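Local coordinates for MstE (Scytonema sp. PCC 10023, PDB 6SBF), which probably catalyses, as a single-domain class II (type II) terpene cyclase, the cyclisation of an isoprenoid chain in merosterol biosynthesis, at residues W45-N49 against F345-F351. The protein carries 1 engineered substitution. Numbering follows the deposited sequence.
Sequences WQDFN and FDHNSIF
The F48 ring receives D346 over one face, a CH-pi contact with CB 4.1 Å from the ring centroid, and turns its edge toward the face of F351. This second contact is T-shaped, with planes at 75° and F48 CE2 3.7 Å from F351 CD2; Y64 stacks on F351 as well. The imidazole of H347 has D47 OD1 over one face and F48 O near its plane at the edge, 3.2 Å from CE1. The D47 carboxylate faces the type I turn D346-S349 and the start of helix 350-363, taking N-H groups from both. OD1 takes the N-H of N348 at 2.8 Å on its syn side and that of F48 on its anti side, both somewhat out of plane. OD2 accepts I350 N at 2.8 Å in a rather bent bond (131°) and F351 N in a straighter one. Alongside, N348 ND2 bonds to Q46 O at 2.9 Å, approaching from above the carbonyl plane; with CG beside its own backbone N (chi1 -69°), the amide reaches this carbonyl, just before strand 47-50. An alanine at D47 would remove all four acceptor bonds and is likely to leave the buried N-H groups of I350 and F351 without their mate. Since both these amides belong to the helix's first turn, its dipole would probably stabilise the negative charge of D47, offsetting the nearby D346 carboxylate, whose OD2 bonds to T352.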
loop_
_atom_site.group_PDB
_atom_site.type_symbol
_atom_site.label_atom_id
_atom_site.label_comp_id
_atom_site.label_asym_id
_atom_site.label_seq_id
_atom_site.Cartn_x
_atom_site.Cartn_y
_atom_site.Cartn_z
ATOM N N TRP A 45 6.424 -6.464 12.395
ATOM C CA TRP A 45 4.985 -6.420 12.122
ATOM C C TRP A 45 4.592 -7.550 11.160
ATOM O O TRP A 45 5.272 -7.753 10.164
ATOM C CB TRP A 45 4.645 -5.073 11.484
ATOM C CG TRP A 45 4.686 -3.922 12.442
ATOM C CD1 TRP A 45 3.856 -3.699 13.486
ATOM C CD2 TRP A 45 5.579 -2.791 12.409
ATOM N NE1 TRP A 45 4.200 -2.545 14.158
ATOM C CE2 TRP A 45 5.240 -1.975 13.496
ATOM C CE3 TRP A 45 6.624 -2.387 11.563
ATOM C CZ2 TRP A 45 5.960 -0.803 13.778
ATOM C CZ3 TRP A 45 7.350 -1.228 11.836
ATOM C CH2 TRP A 45 6.979 -0.431 12.921
ATOM N N GLN A 46 3.569 -8.285 11.569
ATOM C CA GLN A 46 3.080 -9.427 10.800
ATOM C C GLN A 46 1.625 -9.192 10.412
ATOM O O GLN A 46 0.836 -8.718 11.205
ATOM C CB GLN A 46 3.079 -10.693 11.653
ATOM C CG GLN A 46 4.444 -11.211 12.001
ATOM C CD GLN A 46 4.323 -12.482 12.818
ATOM O OE1 GLN A 46 3.984 -12.421 13.976
ATOM N NE2 GLN A 46 4.534 -13.605 12.195
ATOM N N ASP A 47 1.275 -9.627 9.193
ATOM C CA ASP A 47 -0.152 -9.593 8.797
ATOM C C ASP A 47 -0.304 -10.455 7.568
ATOM O O ASP A 47 0.643 -10.739 6.885
ATOM C CB ASP A 47 -0.699 -8.185 8.593
ATOM C CG ASP A 47 -2.026 -7.922 9.280
ATOM O OD1 ASP A 47 -2.817 -8.930 9.420
ATOM O OD2 ASP A 47 -2.329 -6.758 9.621
ATOM N N PHE A 48 -1.585 -10.781 7.286
ATOM C CA PHE A 48 -2.029 -11.669 6.206
ATOM C C PHE A 48 -1.653 -13.104 6.521
ATOM O O PHE A 48 -0.694 -13.371 7.247
ATOM C CB PHE A 48 -1.552 -11.235 4.824
ATOM C CG PHE A 48 -2.009 -9.847 4.420
ATOM C CD1 PHE A 48 -3.252 -9.663 3.829
ATOM C CD2 PHE A 48 -1.202 -8.732 4.648
ATOM C CE1 PHE A 48 -3.675 -8.381 3.498
ATOM C CE2 PHE A 48 -1.661 -7.473 4.301
ATOM C CZ PHE A 48 -2.884 -7.299 3.705
ATOM N N ASN A 49 -2.413 -14.037 5.947
ATOM C CA ASN A 49 -2.141 -15.460 6.218
ATOM C C ASN A 49 -2.616 -16.302 5.050
ATOM O O ASN A 49 -3.801 -16.130 4.608
ATOM C CB ASN A 49 -2.826 -15.910 7.509
ATOM C CG ASN A 49 -2.374 -17.254 8.021
ATOM O OD1 ASN A 49 -1.418 -17.846 7.546
ATOM N ND2 ASN A 49 -3.138 -17.758 8.951
ATOM N N PHE A 345 -7.448 -10.929 3.816
ATOM C CA PHE A 345 -7.331 -9.614 4.470
ATOM C C PHE A 345 -6.297 -9.677 5.597
ATOM O O PHE A 345 -5.747 -10.725 5.937
ATOM C CB PHE A 345 -8.702 -9.115 4.952
ATOM C CG PHE A 345 -9.316 -9.933 6.050
ATOM C CD1 PHE A 345 -9.199 -9.618 7.364
ATOM C CD2 PHE A 345 -10.186 -10.977 5.711
ATOM C CE1 PHE A 345 -9.789 -10.364 8.359
ATOM C CE2 PHE A 345 -10.782 -11.730 6.711
ATOM C CZ PHE A 345 -10.601 -11.390 8.024
ATOM N N ASP A 346 -6.059 -8.502 6.128
ATOM C CA ASP A 346 -5.078 -8.291 7.208
ATOM C C ASP A 346 -5.718 -8.619 8.546
ATOM O O ASP A 346 -6.287 -7.757 9.214
ATOM C CB ASP A 346 -4.572 -6.867 7.161
ATOM C CG ASP A 346 -5.654 -5.778 7.210
ATOM O OD1 ASP A 346 -6.716 -5.890 6.548
ATOM O OD2 ASP A 346 -5.385 -4.750 7.894
ATOM N N HIS A 347 -5.659 -9.903 8.938
ATOM C CA HIS A 347 -6.379 -10.386 10.127
ATOM C C HIS A 347 -5.943 -9.673 11.413
ATOM O O HIS A 347 -6.710 -9.628 12.364
ATOM C CB HIS A 347 -6.206 -11.894 10.279
ATOM C CG HIS A 347 -4.786 -12.344 10.357
ATOM N ND1 HIS A 347 -3.917 -12.375 9.231
ATOM C CD2 HIS A 347 -4.059 -12.713 11.466
ATOM C CE1 HIS A 347 -2.705 -12.782 9.712
ATOM N NE2 HIS A 347 -2.799 -13.037 11.054
ATOM N N ASN A 348 -4.725 -9.112 11.484
ATOM C CA ASN A 348 -4.248 -8.408 12.703
ATOM C C ASN A 348 -4.670 -6.946 12.700
ATOM O O ASN A 348 -4.464 -6.264 13.718
ATOM C CB ASN A 348 -2.730 -8.527 12.837
ATOM C CG ASN A 348 -2.265 -9.940 13.147
ATOM O OD1 ASN A 348 -2.975 -10.661 13.866
ATOM N ND2 ASN A 348 -1.067 -10.313 12.701
ATOM N N SER A 349 -5.188 -6.433 11.588
ATOM C CA SER A 349 -5.574 -5.014 11.429
ATOM C C SER A 349 -4.337 -4.099 11.421
ATOM O O SER A 349 -4.542 -2.870 11.508
ATOM C CB SER A 349 -6.589 -4.556 12.452
ATOM O OG SER A 349 -7.705 -5.442 12.567
ATOM N N ILE A 350 -3.136 -4.660 11.311
ATOM C CA ILE A 350 -1.919 -3.826 11.375
ATOM C C ILE A 350 -1.766 -3.069 10.043
ATOM O O ILE A 350 -1.517 -1.845 10.047
ATOM C CB ILE A 350 -0.733 -4.736 11.681
ATOM C CG1 ILE A 350 -0.800 -5.188 13.150
ATOM C CG2 ILE A 350 0.588 -4.023 11.370
ATOM C CD1 ILE A 350 0.212 -6.304 13.481
ATOM N N PHE A 351 -1.986 -3.754 8.925
ATOM C CA PHE A 351 -1.818 -3.136 7.596
ATOM C C PHE A 351 -2.834 -1.999 7.475
ATOM O O PHE A 351 -2.462 -0.873 7.040
ATOM C CB PHE A 351 -1.972 -4.210 6.522
ATOM C CG PHE A 351 -1.337 -3.883 5.190
ATOM C CD1 PHE A 351 -2.013 -3.167 4.209
ATOM C CD2 PHE A 351 -0.026 -4.251 4.953
ATOM C CE1 PHE A 351 -1.398 -2.970 2.985
ATOM C CE2 PHE A 351 0.582 -4.039 3.742
ATOM C CZ PHE A 351 -0.122 -3.420 2.731
#